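PDB 4QPW: glycosyl hydrolase family 10 from Bacteroides intestinalis DSM 17393, which binds xylan chains through this carbohydrate-binding module, one part of a larger enzyme that probably hydrolyses xylan. Local coordinates for residues V1-S11 / I134-S142; N51-L62 / G118-L127. One frame throughout, in Å; residues are numbered along the deposited sequence.

Interaction 1: residues V1-S11 / I134-S142; sequences VDKVDYEIDYS and IKYVKITHS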
loop_
_atom_site.group_PDB
_atom_site.type_symbol
_atom_site.label_atom_id
_atom_site.label_comp_id
_atom_site.label_asym_id
_atom_site.label_seq_id
_atom_site.Cartn_x
_atom_site.Cartn_y
_atom_site.Cartn_z
ATOM N N VAL A 1 -19.109 -12.731 -6.921
ATOM C CA VAL A 1 -18.033 -12.901 -5.930
ATOM C C VAL A 1 -16.752 -12.334 -6.497
ATOM O O VAL A 1 -16.417 -12.531 -7.699
ATOM C CB VAL A 1 -17.867 -14.389 -5.587
ATOM C CG1 VAL A 1 -16.651 -14.716 -4.775
ATOM C CG2 VAL A 1 -19.164 -14.945 -4.973
ATOM N N ASP A 2 -15.999 -11.671 -5.656
ATOM C CA ASP A 2 -14.630 -11.183 -6.002
ATOM C C ASP A 2 -13.693 -12.280 -5.593
ATOM O O ASP A 2 -13.301 -12.425 -4.409
ATOM C CB ASP A 2 -14.366 -9.896 -5.296
ATOM C CG ASP A 2 -15.111 -8.700 -5.860
ATOM O OD1 ASP A 2 -15.405 -8.657 -7.066
ATOM O OD2 ASP A 2 -15.287 -7.705 -5.097
ATOM N N LYS A 3 -13.371 -13.181 -6.528
ATOM C CA LYS A 3 -12.465 -14.297 -6.322
ATOM C C LYS A 3 -11.054 -13.791 -6.054
ATOM O O LYS A 3 -10.601 -12.900 -6.755
ATOM C CB LYS A 3 -12.458 -15.148 -7.597
ATOM C CG LYS A 3 -11.686 -16.433 -7.518
ATOM C CD LYS A 3 -11.888 -17.273 -8.806
ATOM C CE LYS A 3 -13.339 -17.351 -9.278
ATOM N NZ LYS A 3 -13.405 -17.945 -10.662
ATOM N N VAL A 4 -10.405 -14.347 -5.035
ATOM C CA VAL A 4 -9.122 -13.799 -4.576
ATOM C C VAL A 4 -7.953 -14.439 -5.359
ATOM O O VAL A 4 -7.748 -15.688 -5.264
ATOM C CB VAL A 4 -8.930 -14.000 -3.104
ATOM C CG1 VAL A 4 -7.581 -13.490 -2.617
ATOM C CG2 VAL A 4 -10.074 -13.243 -2.369
ATOM N N ASP A 5 -7.289 -13.668 -6.141
ATOM C CA ASP A 5 -6.074 -14.122 -6.839
ATOM C C ASP A 5 -4.887 -14.150 -5.902
ATOM O O ASP A 5 -4.010 -15.071 -6.019
ATOM C CB ASP A 5 -5.764 -13.169 -8.016
ATOM C CG ASP A 5 -6.774 -13.194 -9.044
ATOM O OD1 ASP A 5 -6.718 -14.204 -9.830
ATOM O OD2 ASP A 5 -7.618 -12.352 -9.156
ATOM N N TYR A 6 -4.774 -13.195 -4.995
ATOM C CA TYR A 6 -3.583 -12.963 -4.146
ATOM C C TYR A 6 -4.014 -12.303 -2.879
ATOM O O TYR A 6 -4.863 -11.340 -2.925
ATOM C CB TYR A 6 -2.598 -12.080 -4.884
ATOM C CG TYR A 6 -1.392 -11.599 -4.135
ATOM C CD1 TYR A 6 -1.469 -10.574 -3.261
ATOM C CD2 TYR A 6 -0.121 -12.176 -4.319
ATOM C CE1 TYR A 6 -0.365 -10.152 -2.506
ATOM C CE2 TYR A 6 1.006 -11.700 -3.642
ATOM C CZ TYR A 6 0.870 -10.708 -2.733
ATOM O OH TYR A 6 1.942 -10.198 -2.025
ATOM N N GLU A 7 -3.452 -12.661 -1.770
ATOM C CA GLU A 7 -3.650 -11.911 -0.514
ATOM C C GLU A 7 -2.351 -11.896 0.255
ATOM O O GLU A 7 -1.645 -12.943 0.393
ATOM C CB GLU A 7 -4.696 -12.561 0.340
ATOM C CG GLU A 7 -4.859 -12.149 1.782
ATOM C CD GLU A 7 -5.676 -13.207 2.473
ATOM O OE1 GLU A 7 -6.858 -13.031 2.426
ATOM O OE2 GLU A 7 -5.164 -14.206 2.950
ATOM N N ILE A 8 -2.076 -10.818 0.925
ATOM C CA ILE A 8 -1.029 -10.739 2.084
ATOM C C ILE A 8 -1.859 -10.163 3.219
ATOM O O ILE A 8 -2.526 -9.079 3.097
ATOM C CB ILE A 8 0.162 -9.910 1.704
ATOM C CG1 ILE A 8 1.283 -9.963 2.747
ATOM C CG2 ILE A 8 -0.069 -8.485 1.242
ATOM C CD1 ILE A 8 2.012 -11.296 2.750
ATOM N N ASP A 9 -1.906 -10.843 4.360
ATOM C CA ASP A 9 -2.695 -10.490 5.493
ATOM C C ASP A 9 -1.768 -10.195 6.673
ATOM O O ASP A 9 -1.208 -11.114 7.324
ATOM C CB ASP A 9 -3.712 -11.579 5.809
ATOM C CG ASP A 9 -4.510 -11.291 7.019
ATOM O OD1 ASP A 9 -4.517 -10.170 7.561
ATOM O OD2 ASP A 9 -5.255 -12.227 7.504
ATOM N N TYR A 10 -1.592 -8.935 7.050
ATOM C CA TYR A 10 -0.671 -8.494 8.077
ATOM C C TYR A 10 -1.230 -8.769 9.481
ATOM O O TYR A 10 -0.492 -8.631 10.479
ATOM C CB TYR A 10 -0.284 -7.054 7.941
ATOM C CG TYR A 10 0.470 -6.797 6.643
ATOM C CD1 TYR A 10 1.748 -7.316 6.437
ATOM C CD2 TYR A 10 -0.083 -6.049 5.637
ATOM C CE1 TYR A 10 2.407 -7.104 5.279
ATOM C CE2 TYR A 10 0.615 -5.835 4.442
ATOM C CZ TYR A 10 1.871 -6.367 4.256
ATOM O OH TYR A 10 2.590 -6.133 3.113
ATOM N N SER A 11 -2.462 -9.278 9.555
ATOM C CA SER A 11 -3.050 -9.767 10.808
ATOM C C SER A 11 -2.098 -10.723 11.362
ATOM O O SER A 11 -1.992 -10.792 12.640
ATOM C CB SER A 11 -4.450 -10.470 10.599
ATOM O OG SER A 11 -5.449 -9.627 9.861
ATOM N N ILE A 134 -2.071 -0.591 7.725
ATOM C CA ILE A 134 -2.582 -1.386 6.595
ATOM C C ILE A 134 -2.735 -2.796 7.076
ATOM O O ILE A 134 -1.800 -3.455 7.503
ATOM C CB ILE A 134 -1.633 -1.264 5.392
ATOM C CG1 ILE A 134 -1.578 0.177 4.920
ATOM C CG2 ILE A 134 -2.116 -2.230 4.288
ATOM C CD1 ILE A 134 -0.517 0.448 3.859
ATOM N N LYS A 135 -3.988 -3.312 7.049
ATOM C CA LYS A 135 -4.261 -4.629 7.580
ATOM C C LYS A 135 -4.001 -5.789 6.563
ATOM O O LYS A 135 -3.557 -6.845 7.001
ATOM C CB LYS A 135 -5.742 -4.651 8.018
ATOM C CG LYS A 135 -6.194 -5.740 8.886
ATOM C CD LYS A 135 -5.635 -5.589 10.295
ATOM C CE LYS A 135 -6.142 -6.686 11.253
ATOM N NZ LYS A 135 -5.497 -6.599 12.583
ATOM N N TYR A 136 -4.325 -5.548 5.323
ATOM C CA TYR A 136 -4.174 -6.579 4.267
ATOM C C TYR A 136 -4.247 -5.910 2.949
ATOM O O TYR A 136 -4.758 -4.783 2.808
ATOM C CB TYR A 136 -5.247 -7.716 4.375
ATOM C CG TYR A 136 -6.685 -7.238 4.300
ATOM C CD1 TYR A 136 -7.281 -6.910 3.086
ATOM C CD2 TYR A 136 -7.463 -7.081 5.445
ATOM C CE1 TYR A 136 -8.613 -6.536 3.015
ATOM C CE2 TYR A 136 -8.757 -6.685 5.399
ATOM C CZ TYR A 136 -9.287 -6.376 4.203
ATOM O OH TYR A 136 -10.668 -5.931 4.085
ATOM N N VAL A 137 -3.777 -6.668 1.936
ATOM C CA VAL A 137 -3.893 -6.322 0.537
ATOM C C VAL A 137 -4.334 -7.535 -0.243
ATOM O O VAL A 137 -3.772 -8.638 -0.021
ATOM C CB VAL A 137 -2.510 -5.815 -0.018
ATOM C CG1 VAL A 137 -2.638 -5.406 -1.435
ATOM C CG2 VAL A 137 -1.998 -4.652 0.811
ATOM N N LYS A 138 -5.330 -7.380 -1.104
ATOM C CA LYS A 138 -5.795 -8.455 -1.965
ATOM C C LYS A 138 -5.845 -7.985 -3.394
ATOM O O LYS A 138 -6.130 -6.818 -3.654
ATOM C CB LYS A 138 -7.216 -8.952 -1.545
ATOM C CG LYS A 138 -7.353 -9.431 -0.120
ATOM C CD LYS A 138 -8.733 -9.818 0.304
ATOM C CE LYS A 138 -8.834 -10.181 1.759
ATOM N NZ LYS A 138 -10.215 -10.560 2.181
ATOM N N ILE A 139 -5.671 -8.951 -4.300
ATOM C CA ILE A 139 -6.037 -8.754 -5.715
ATOM C C ILE A 139 -7.138 -9.732 -5.998
ATOM O O ILE A 139 -7.023 -10.927 -5.672
ATOM C CB ILE A 139 -4.861 -9.039 -6.679
ATOM C CG1 ILE A 139 -3.646 -8.135 -6.430
ATOM C CG2 ILE A 139 -5.321 -8.966 -8.112
ATOM C CD1 ILE A 139 -3.837 -6.701 -6.588
ATOM N N THR A 140 -8.233 -9.244 -6.601
ATOM C CA THR A 140 -9.410 -10.073 -6.906
ATOM C C THR A 140 -9.800 -9.884 -8.363
ATOM O O THR A 140 -9.396 -8.963 -9.050
ATOM C CB THR A 140 -10.598 -9.762 -5.971
ATOM O OG1 THR A 140 -11.158 -8.498 -6.263
ATOM C CG2 THR A 140 -10.192 -9.798 -4.520
ATOM N N HIS A 141 -10.646 -10.819 -8.841
ATOM C CA HIS A 141 -11.327 -10.604 -10.119
ATOM C C HIS A 141 -12.725 -11.208 -9.975
ATOM O O HIS A 141 -13.019 -12.016 -9.128
ATOM C CB HIS A 141 -10.559 -11.254 -11.307
ATOM C CG HIS A 141 -10.600 -12.692 -11.251
ATOM N ND1 HIS A 141 -9.740 -13.434 -10.509
ATOM C CD2 HIS A 141 -11.390 -13.612 -11.855
ATOM C CE1 HIS A 141 -9.981 -14.717 -10.590
ATOM N NE2 HIS A 141 -11.012 -14.853 -11.426
ATOM N N SER A 142 -13.600 -10.801 -10.901
ATOM C CA SER A 142 -15.038 -11.169 -10.769
ATOM C C SER A 142 -15.299 -12.472 -11.295
ATOM O O SER A 142 -14.967 -12.693 -12.421
ATOM C CB SER A 142 -15.765 -10.161 -11.601
ATOM O OG SER A 142 -15.883 -9.061 -10.776
HETATM O O HOH W 1 -12.962 -8.570 -8.379
HETATM O O HOH W 2 -17.445 -8.748 -8.565
HETATM O O HOH W 3 -4.300 -9.153 14.139
#

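Interaction 2: residues N51-L62 / G118-L127; sequences NHFIQYHTADNL and GGHVMTQSGL. With XYP (beta-D-xylopyranose), chain B; XYP (beta-D-xylopyranose), chain C.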
loop_
_atom_site.group_PDB
_atom_site.type_symbol
_atom_site.label_atom_id
_atom_site.label_comp_id
_atom_site.label_asym_id
_atom_site.label_seq_id
_atom_site.Cartn_x
_atom_site.Cartn_y
_atom_site.Cartn_z
ATOM N N ASN A 51 6.076 13.296 -2.098
ATOM C CA ASN A 51 5.328 12.089 -1.649
ATOM C C ASN A 51 6.118 10.823 -1.893
ATOM O O ASN A 51 5.982 9.903 -1.039
ATOM C CB ASN A 51 3.955 12.100 -2.260
ATOM C CG ASN A 51 2.931 11.313 -1.414
ATOM O OD1 ASN A 51 2.648 11.523 -0.245
ATOM N ND2 ASN A 51 2.394 10.280 -2.092
ATOM N N HIS A 52 6.893 10.675 -2.921
ATOM C CA HIS A 52 7.605 9.427 -3.124
ATOM C C HIS A 52 8.783 9.263 -2.218
ATOM O O HIS A 52 9.379 8.181 -2.269
ATOM C CB HIS A 52 8.032 9.257 -4.571
ATOM C CG HIS A 52 9.192 10.124 -5.035
ATOM N ND1 HIS A 52 10.513 9.736 -5.074
ATOM C CD2 HIS A 52 9.147 11.392 -5.447
ATOM C CE1 HIS A 52 11.260 10.777 -5.516
ATOM N NE2 HIS A 52 10.434 11.758 -5.772
ATOM N N PHE A 53 9.127 10.270 -1.405
ATOM C CA PHE A 53 10.230 10.073 -0.503
ATOM C C PHE A 53 9.938 9.136 0.639
ATOM O O PHE A 53 10.833 8.768 1.385
ATOM C CB PHE A 53 10.604 11.465 0.078
ATOM C CG PHE A 53 11.526 12.285 -0.813
ATOM C CD1 PHE A 53 11.745 12.041 -2.053
ATOM C CD2 PHE A 53 12.194 13.382 -0.219
ATOM C CE1 PHE A 53 12.643 12.859 -2.856
ATOM C CE2 PHE A 53 13.039 14.212 -1.019
ATOM C CZ PHE A 53 13.281 13.957 -2.268
ATOM N N ILE A 54 8.647 8.705 0.847
ATOM C CA ILE A 54 8.341 7.565 1.735
ATOM C C ILE A 54 7.550 6.592 0.870
ATOM O O ILE A 54 6.355 6.872 0.570
ATOM C CB ILE A 54 7.633 7.959 2.955
ATOM C CG1 ILE A 54 8.427 9.021 3.759
ATOM C CG2 ILE A 54 7.377 6.722 3.817
ATOM C CD1 ILE A 54 7.723 9.526 4.977
ATOM N N GLN A 55 8.224 5.574 0.361
ATOM C CA GLN A 55 7.589 4.619 -0.610
ATOM C C GLN A 55 7.914 3.220 -0.232
ATOM O O GLN A 55 8.991 2.921 0.333
ATOM C CB GLN A 55 7.993 4.957 -2.041
ATOM C CG GLN A 55 9.488 4.799 -2.318
ATOM C CD GLN A 55 9.850 5.076 -3.750
ATOM O OE1 GLN A 55 9.059 4.888 -4.677
ATOM N NE2 GLN A 55 11.073 5.590 -3.963
ATOM N N TYR A 56 6.953 2.306 -0.477
ATOM C CA TYR A 56 7.065 0.967 0.061
ATOM C C TYR A 56 6.143 0.060 -0.723
ATOM O O TYR A 56 5.018 0.445 -1.067
ATOM C CB TYR A 56 6.745 0.970 1.579
ATOM C CG TYR A 56 5.579 1.798 2.017
ATOM C CD1 TYR A 56 5.727 3.192 2.248
ATOM C CD2 TYR A 56 4.304 1.294 2.183
ATOM C CE1 TYR A 56 4.683 4.009 2.527
ATOM C CE2 TYR A 56 3.264 2.069 2.517
ATOM C CZ TYR A 56 3.411 3.448 2.683
ATOM O OH TYR A 56 2.330 4.220 3.055
ATOM N N HIS A 57 6.583 -1.163 -0.923
ATOM C CA HIS A 57 5.660 -2.169 -1.499
ATOM C C HIS A 57 4.822 -2.701 -0.384
ATOM O O HIS A 57 5.303 -3.078 0.711
ATOM C CB HIS A 57 6.433 -3.331 -2.111
ATOM C CG HIS A 57 7.234 -2.962 -3.329
ATOM N ND1 HIS A 57 8.013 -3.920 -3.959
ATOM C CD2 HIS A 57 7.378 -1.787 -4.007
ATOM C CE1 HIS A 57 8.630 -3.330 -4.978
ATOM N NE2 HIS A 57 8.285 -2.057 -5.029
ATOM N N THR A 58 3.514 -2.805 -0.620
ATOM C CA THR A 58 2.586 -3.442 0.338
ATOM C C THR A 58 2.155 -4.811 -0.094
ATOM O O THR A 58 1.508 -5.555 0.708
ATOM C CB THR A 58 1.384 -2.516 0.590
ATOM O OG1 THR A 58 0.745 -2.216 -0.644
ATOM C CG2 THR A 58 1.752 -1.273 1.305
ATOM N N ALA A 59 2.537 -5.233 -1.286
ATOM C CA ALA A 59 2.321 -6.565 -1.864
ATOM C C ALA A 59 3.313 -6.670 -3.036
ATOM O O ALA A 59 3.784 -5.649 -3.553
ATOM C CB ALA A 59 0.889 -6.747 -2.372
ATOM N N ASP A 60 3.593 -7.895 -3.457
ATOM C CA ASP A 60 4.612 -8.131 -4.506
ATOM C C ASP A 60 4.323 -9.457 -5.142
ATOM O O ASP A 60 3.407 -10.202 -4.727
ATOM C CB ASP A 60 6.005 -8.148 -3.775
ATOM C CG ASP A 60 7.197 -8.029 -4.664
ATOM O OD1 ASP A 60 7.070 -7.849 -5.839
ATOM O OD2 ASP A 60 8.308 -8.240 -4.029
ATOM N N ASN A 61 5.054 -9.783 -6.214
ATOM C CA ASN A 61 4.921 -11.099 -6.846
ATOM C C ASN A 61 3.485 -11.311 -7.334
ATOM O O ASN A 61 2.939 -12.427 -7.228
ATOM C CB ASN A 61 5.328 -12.246 -5.868
ATOM C CG ASN A 61 6.555 -11.917 -5.006
ATOM O OD1 ASN A 61 6.442 -11.496 -3.921
ATOM N ND2 ASN A 61 7.738 -12.051 -5.643
ATOM N N LEU A 62 2.871 -10.290 -7.890
ATOM C CA LEU A 62 1.439 -10.373 -8.186
ATOM C C LEU A 62 1.131 -11.277 -9.341
ATOM O O LEU A 62 1.861 -11.224 -10.380
ATOM C CB LEU A 62 0.881 -8.984 -8.395
ATOM C CG LEU A 62 0.988 -7.994 -7.249
ATOM C CD1 LEU A 62 0.450 -6.639 -7.688
ATOM C CD2 LEU A 62 0.312 -8.501 -5.986
ATOM N N GLY A 118 2.437 -8.987 -13.891
ATOM C CA GLY A 118 3.104 -9.070 -12.638
ATOM C C GLY A 118 3.312 -7.787 -11.896
ATOM O O GLY A 118 2.519 -6.870 -12.021
ATOM N N GLY A 119 4.324 -7.725 -11.093
ATOM C CA GLY A 119 4.656 -6.518 -10.358
ATOM C C GLY A 119 4.204 -6.514 -8.899
ATOM O O GLY A 119 4.148 -7.570 -8.246
ATOM N N HIS A 120 4.038 -5.312 -8.401
ATOM C CA HIS A 120 3.856 -5.084 -6.959
ATOM C C HIS A 120 2.886 -3.958 -6.741
ATOM O O HIS A 120 2.398 -3.310 -7.677
ATOM C CB HIS A 120 5.238 -4.809 -6.339
ATOM C CG HIS A 120 6.014 -3.763 -7.139
ATOM N ND1 HIS A 120 7.057 -4.094 -7.977
ATOM C CD2 HIS A 120 5.894 -2.428 -7.205
ATOM C CE1 HIS A 120 7.529 -2.963 -8.509
ATOM N NE2 HIS A 120 6.883 -1.939 -8.067
ATOM N N VAL A 121 2.514 -3.731 -5.455
ATOM C CA VAL A 121 1.684 -2.576 -5.095
ATOM C C VAL A 121 2.604 -1.520 -4.527
ATOM O O VAL A 121 2.987 -1.560 -3.320
ATOM C CB VAL A 121 0.533 -2.929 -4.144
ATOM C CG1 VAL A 121 -0.281 -1.692 -3.828
ATOM C CG2 VAL A 121 -0.331 -4.002 -4.758
ATOM N N MET A 122 3.049 -0.594 -5.356
ATOM C CA MET A 122 3.874 0.537 -4.904
ATOM C C MET A 122 2.969 1.473 -4.149
ATOM O O MET A 122 1.908 1.878 -4.649
ATOM C CB MET A 122 4.416 1.275 -6.136
ATOM C CG MET A 122 5.108 2.563 -5.785
ATOM S SD MET A 122 6.467 2.458 -4.628
ATOM C CE MET A 122 7.754 1.891 -5.796
ATOM N N THR A 123 3.366 1.905 -2.939
ATOM C CA THR A 123 2.520 2.714 -2.058
ATOM C C THR A 123 3.383 3.876 -1.583
ATOM O O THR A 123 4.563 3.699 -1.226
ATOM C CB THR A 123 2.061 1.847 -0.890
ATOM O OG1 THR A 123 1.548 0.572 -1.430
ATOM C CG2 THR A 123 0.950 2.463 -0.152
ATOM N N GLN A 124 2.843 5.099 -1.614
ATOM C CA GLN A 124 3.594 6.316 -1.307
ATOM C C GLN A 124 2.807 7.249 -0.413
ATOM O O GLN A 124 1.585 7.487 -0.681
ATOM C CB GLN A 124 3.996 7.033 -2.595
ATOM C CG GLN A 124 4.757 6.138 -3.546
ATOM C CD GLN A 124 5.374 6.795 -4.790
ATOM O OE1 GLN A 124 4.941 7.880 -5.158
ATOM N NE2 GLN A 124 6.388 6.263 -5.343
ATOM N N SER A 125 3.459 7.788 0.628
ATOM C CA SER A 125 2.781 8.611 1.616
ATOM C C SER A 125 3.725 9.672 2.232
ATOM O O SER A 125 3.464 10.054 3.337
ATOM C CB SER A 125 2.135 7.714 2.632
ATOM O OG SER A 125 3.073 6.894 3.290
ATOM N N GLY A 126 4.731 10.083 1.490
ATOM C CA GLY A 126 5.700 11.034 2.092
ATOM C C GLY A 126 5.097 12.335 2.619
ATOM O O GLY A 126 5.705 12.922 3.562
ATOM N N LEU A 127 4.003 12.791 2.064
ATOM C CA LEU A 127 3.434 14.062 2.550
ATOM C C LEU A 127 2.623 13.914 3.758
ATOM O O LEU A 127 2.151 14.924 4.380
ATOM C CB LEU A 127 2.576 14.680 1.445
ATOM C CG LEU A 127 3.310 14.979 0.179
ATOM C CD1 LEU A 127 2.382 15.494 -0.970
ATOM C CD2 LEU A 127 4.442 15.986 0.393
HETATM C C1 XYP B . 11.061 6.399 -7.921
HETATM C C2 XYP B . 9.666 6.610 -7.404
HETATM C C3 XYP B . 8.840 7.466 -8.350
HETATM C C4 XYP B . 9.619 8.780 -8.622
HETATM C C5 XYP B . 11.009 8.452 -9.021
HETATM O O2 XYP B . 9.001 5.353 -7.266
HETATM O O3 XYP B . 7.540 7.730 -7.746
HETATM O O4 XYP B . 8.887 9.488 -9.631
HETATM O O5 XYP B . 11.702 7.728 -8.025
HETATM C C1 XYP C . 13.858 2.256 -7.575
HETATM C C2 XYP C . 14.675 3.300 -6.768
HETATM C C3 XYP C . 13.682 4.365 -6.364
HETATM C C4 XYP C . 12.831 4.851 -7.484
HETATM C C5 XYP C . 12.151 3.695 -8.192
HETATM O O2 XYP C . 15.341 2.745 -5.643
HETATM O O3 XYP C . 14.361 5.499 -5.740
HETATM O O4 XYP C . 11.790 5.705 -6.958
HETATM O O5 XYP C . 13.155 2.762 -8.650
HETATM O O HOH W 4 2.925 9.724 -4.751
HETATM O O HOH W 5 8.269 -6.691 -8.005
#

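Interaction 1: residues V1-S11 / I134-S142
Ile-139 O is gripped by two successive backbone amides of the N-terminal segment. Asp-5 N lies 2.8 Å from Ile-139 O, and Tyr-6 N reaches the same oxygen in its carbonyl plane, on a lone pair. This classic beta bulge shifts the antiparallel register by one residue and turns the Asp-5 side chain toward His-141. His-141 ND1 donates to Asp-5 OD2 over 2.7 Å, almost straight at 174°. The carboxylate oxygen is met on its syn side, 21° out of the carboxylate plane, and lies in the imidazole plane, which probably helps hold the ring's rotation. Lys-3 CB makes a CH-pi contact over one face of the His-141 ring, 4.2 Å from its centroid. The ring gets there because chi1 of 69° places CG between the backbone N and the carbonyl carbon.

Strand 3-9 pairs with strand 130-141, itself paired with 39-44 and 69-78, so the chain ends lie together in the larger sheet of this beta-sandwich module. Ile-8 and Val-137 exchange two backbone bonds, and Ile-8 CG2 packs 3.8 Å from Val-137 CB. On the other face, Glu-7 and Lys-138 run side by side. Glu-7 OE1 stays 4.2 Å from Lys-138 NZ, beyond a salt bridge, though the charges probably attract. One water links Asp-2 OD1 weakly to Thr-140 OG1, a second joins it to Ser-142 OG, and Asp-2 OD2 salt-bridges Lys-71 and Lys-73.

Interaction 2: residues N51-L62 / G118-L127
Strands 54-57 and 120-124 run antiparallel, their axes 4.6 Å apart at closest approach and 160° between their directions. Tyr-56 and Thr-123 form the hydrogen-bonded pair, between the non-hydrogen-bonded pairs Gln-55 with Gln-124 and His-57 with Met-122. Beyond the strand, Gly-126 N and Leu-127 N close on O and OD1 of Asn-51. Gly-126 packs so tightly there that a side chain would clash with Asn-51 O.

Chi1 of 42° sets the Tyr-56 ring between its backbone N and carbonyl carbon, which lays one face over Thr-123 O. Tyr-56 OH is hydrogen-bonded to Ser-125 OG at 2.8 Å; either could donate. A leucine in place of Tyr-56 would probably leave Ser-125 OG without this partner and uncover Thr-123 CG2. On the same face, the hydroxyls of Thr-58 and Thr-123 are hydrogen-bonded.

The opposite face carries the xylan site. Gln-55 OE1 accepts from O2 of the chain B xylose at 2.6 Å, while Gln-55 NE2 donates to O4 of the chain C xylose and weakly to Glu-20 OE1. Gln-124 NE2 points at O3 of the chain B sugar, 3.0 Å away and nearly straight at 172°. It also makes a weak bond to Gln-55 OE1. The rings of His-57 and His-120 form an offset stack, centroids 3.7 Å apart. Arg-94 binds His-120 NE2, and Trp-91 meets both rings. The two glutamines thus meet O2 and O3 of one xylose and the glycosidic oxygen joining it to the next; with a Glu-20 carboxylate bond to xylose, the contact reads polar atoms along the chain.

Overall arrangement
Interactions 1 and 2 lie in the two different antiparallel sheets of one all-beta module, their centres about 16 Å apart. Interaction 1 joins the first strand to the last. Both segments of interaction 2 fall between those strands in sequence, and strand 120-124 leads directly into strand 130-141. The sheets meet through the 51-62 segment: Tyr-10 OH probably bonds to Thr-58 O at 2.7 Å and Tyr-6 OH to Asp-60 N, while Val-137 packs against Thr-58 and Ala-59. Interaction 2, whose centre lies about 6 Å from the centre of the chain, holds four of the seven glycan-pocket residues. Interaction 1 lies farther out and brings the chain ends together away from the sugar.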